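Local coordinates for protein arsenate reductase (ArsC) (Archaeoglobus fulgidus, PDB 1Y1L) that probably reduces arsenate to arsenite in arsenic detoxification, using a low-molecular-weight phosphotyrosine phosphatase fold, at residues 1-6 with 30-35. Residues are numbered along the deposited sequence; the frame is centred on the assembly and turned at random.
Sequences KVLFVC and ESAGVE. With CD (cadmium ion), chain K.
Five backbone hydrogen bonds zip strand 2-6 to strand 29-33 in parallel register, L3 facing E30 and C6 facing G33. E30 N gives to V2 O (3.1 Å), and E30 O accepts F4 N at 2.9 Å, nearly straight (173° at the hydrogen). A32 N then donates to F4 O, A32 O receives C6 N, and V34 N closes the ladder on C6 O (3.0 Å), just past the end of the second strand. G33, with no side chain, sets its CA against C6 O in a CA-H...O contact.

Apolar side chains meet across the strands on the face of L3, V5 and A32. L3 swings its CG anti to the backbone N (chi1 -155°); CD2 lies over the S31-A32 peptide and reaches A32 CB at 3.8 Å. The small methyl of A32 suits this place, since L3 and V5, two residues apart on strand 2-6, both face it. On the other face F4, S31 and C6 look toward helix 12-21. The F4 ring is set between V2 CG2, at the rim of one ring face, and F20, steeply inclined to it. The small S31 fits beneath the helix, its buried OG hydrogen-bonded to E17.

At the strand starts, the extended chain of K1 carries NZ to 3.2 Å from E30 OE2, a salt bridge made from above the carboxylate plane; R60 binds the same oxygen. Beyond the strand, E35 grips a cadmium ion with both carboxylate oxygens, and H8 of a second subunit shares the metal.

This is the first beta-alpha-beta unit of the fold, strand 2-6 being central and strand 29-33 an edge. In this phosphatase-type family the first strand leads into the CX5R phosphate-binding loop; C6 is consistent with its cysteine, and its side chain lies about 6 Å from another cadmium ion. Two cations on one carboxylate oxygen would probably keep E30 ionised, while the ladder satisfies main-chain polar groups in a largely buried setting.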
loop_
_atom_site.group_PDB
_atom_site.type_symbol
_atom_site.label_atom_id
_atom_site.label_comp_id
_atom_site.label_asym_id
_atom_site.label_seq_id
_atom_site.Cartn_x
_atom_site.Cartn_y
_atom_site.Cartn_z
ATOM N N LYS A 1 -17.028 -14.478 -8.165
ATOM C CA LYS A 1 -16.822 -13.401 -9.179
ATOM C C LYS A 1 -15.608 -12.504 -8.904
ATOM O O LYS A 1 -15.142 -12.408 -7.765
ATOM C CB LYS A 1 -18.082 -12.544 -9.301
ATOM C CG LYS A 1 -18.606 -12.036 -7.991
ATOM C CD LYS A 1 -19.838 -11.184 -8.199
ATOM C CE LYS A 1 -20.324 -10.591 -6.876
ATOM N NZ LYS A 1 -21.555 -9.743 -7.009
ATOM N N VAL A 2 -15.109 -11.860 -9.959
ATOM C CA VAL A 2 -13.950 -10.959 -9.892
ATOM C C VAL A 2 -14.420 -9.520 -10.171
ATOM O O VAL A 2 -15.509 -9.331 -10.711
ATOM C CB VAL A 2 -12.877 -11.414 -10.923
ATOM C CG1 VAL A 2 -13.505 -11.551 -12.282
ATOM C CG2 VAL A 2 -11.723 -10.462 -10.976
ATOM N N LEU A 3 -13.666 -8.517 -9.717
ATOM C CA LEU A 3 -14.027 -7.115 -9.956
ATOM C C LEU A 3 -12.879 -6.412 -10.652
ATOM O O LEU A 3 -11.755 -6.378 -10.144
ATOM C CB LEU A 3 -14.337 -6.366 -8.656
ATOM C CG LEU A 3 -15.253 -5.133 -8.725
ATOM C CD1 LEU A 3 -15.312 -4.426 -7.388
ATOM C CD2 LEU A 3 -14.776 -4.165 -9.750
ATOM N N PHE A 4 -13.167 -5.865 -11.830
ATOM C CA PHE A 4 -12.174 -5.126 -12.599
ATOM C C PHE A 4 -12.409 -3.643 -12.334
ATOM O O PHE A 4 -13.458 -3.094 -12.693
ATOM C CB PHE A 4 -12.328 -5.421 -14.079
ATOM C CG PHE A 4 -12.069 -6.845 -14.438
ATOM C CD1 PHE A 4 -13.108 -7.769 -14.465
ATOM C CD2 PHE A 4 -10.799 -7.255 -14.793
ATOM C CE1 PHE A 4 -12.881 -9.092 -14.847
ATOM C CE2 PHE A 4 -10.555 -8.576 -15.177
ATOM C CZ PHE A 4 -11.598 -9.497 -15.206
ATOM N N VAL A 5 -11.471 -3.009 -11.642
ATOM C CA VAL A 5 -11.626 -1.600 -11.348
ATOM C C VAL A 5 -10.469 -0.772 -11.868
ATOM O O VAL A 5 -9.318 -1.195 -11.834
ATOM C CB VAL A 5 -11.882 -1.356 -9.828
ATOM C CG1 VAL A 5 -11.318 -2.486 -9.013
ATOM C CG2 VAL A 5 -11.292 -0.029 -9.365
ATOM N N CYS A 6 -10.813 0.348 -12.483
ATOM C CA CYS A 6 -9.828 1.282 -12.997
ATOM C C CYS A 6 -10.272 2.652 -12.474
ATOM O O CYS A 6 -11.156 2.738 -11.610
ATOM C CB CYS A 6 -9.745 1.247 -14.530
ATOM S SG CYS A 6 -10.877 2.396 -15.360
ATOM N N GLU A 30 -17.562 -8.222 -12.779
ATOM C CA GLU A 30 -18.200 -6.925 -12.687
ATOM C C GLU A 30 -17.055 -5.923 -12.769
ATOM O O GLU A 30 -15.877 -6.309 -12.745
ATOM C CB GLU A 30 -18.947 -6.763 -11.360
ATOM C CG GLU A 30 -20.189 -7.618 -11.214
ATOM C CD GLU A 30 -21.150 -7.065 -10.171
ATOM O OE1 GLU A 30 -22.103 -6.350 -10.548
ATOM O OE2 GLU A 30 -20.949 -7.326 -8.968
ATOM N N SER A 31 -17.394 -4.643 -12.866
ATOM C CA SER A 31 -16.383 -3.603 -12.946
ATOM C C SER A 31 -16.791 -2.377 -12.143
ATOM O O SER A 31 -17.971 -2.204 -11.832
ATOM C CB SER A 31 -16.122 -3.223 -14.416
ATOM O OG SER A 31 -17.318 -2.914 -15.129
ATOM N N ALA A 32 -15.808 -1.580 -11.729
ATOM C CA ALA A 32 -16.079 -0.348 -10.982
ATOM C C ALA A 32 -14.941 0.651 -11.177
ATOM O O ALA A 32 -13.854 0.277 -11.632
ATOM C CB ALA A 32 -16.262 -0.642 -9.519
ATOM N N GLY A 33 -15.184 1.908 -10.817
ATOM C CA GLY A 33 -14.156 2.919 -10.969
ATOM C C GLY A 33 -13.957 3.815 -9.764
ATOM O O GLY A 33 -14.816 3.930 -8.895
ATOM N N VAL A 34 -12.797 4.447 -9.703
ATOM C CA VAL A 34 -12.470 5.343 -8.616
ATOM C C VAL A 34 -13.240 6.669 -8.717
ATOM O O VAL A 34 -13.634 7.252 -7.708
ATOM C CB VAL A 34 -10.958 5.591 -8.606
ATOM C CG1 VAL A 34 -10.576 6.572 -7.527
ATOM C CG2 VAL A 34 -10.231 4.287 -8.395
ATOM N N GLU A 35 -13.487 7.134 -9.935
ATOM C CA GLU A 35 -14.193 8.395 -10.128
ATOM C C GLU A 35 -15.331 8.323 -11.148
ATOM O O GLU A 35 -15.267 7.561 -12.116
ATOM C CB GLU A 35 -13.197 9.457 -10.552
ATOM C CG GLU A 35 -13.792 10.873 -10.405
ATOM C CD GLU A 35 -13.066 11.766 -11.387
ATOM O OE1 GLU A 35 -11.889 11.477 -11.705
ATOM O OE2 GLU A 35 -13.690 12.743 -11.861
HETATM CD CD CD K . -11.647 13.757 -11.994
#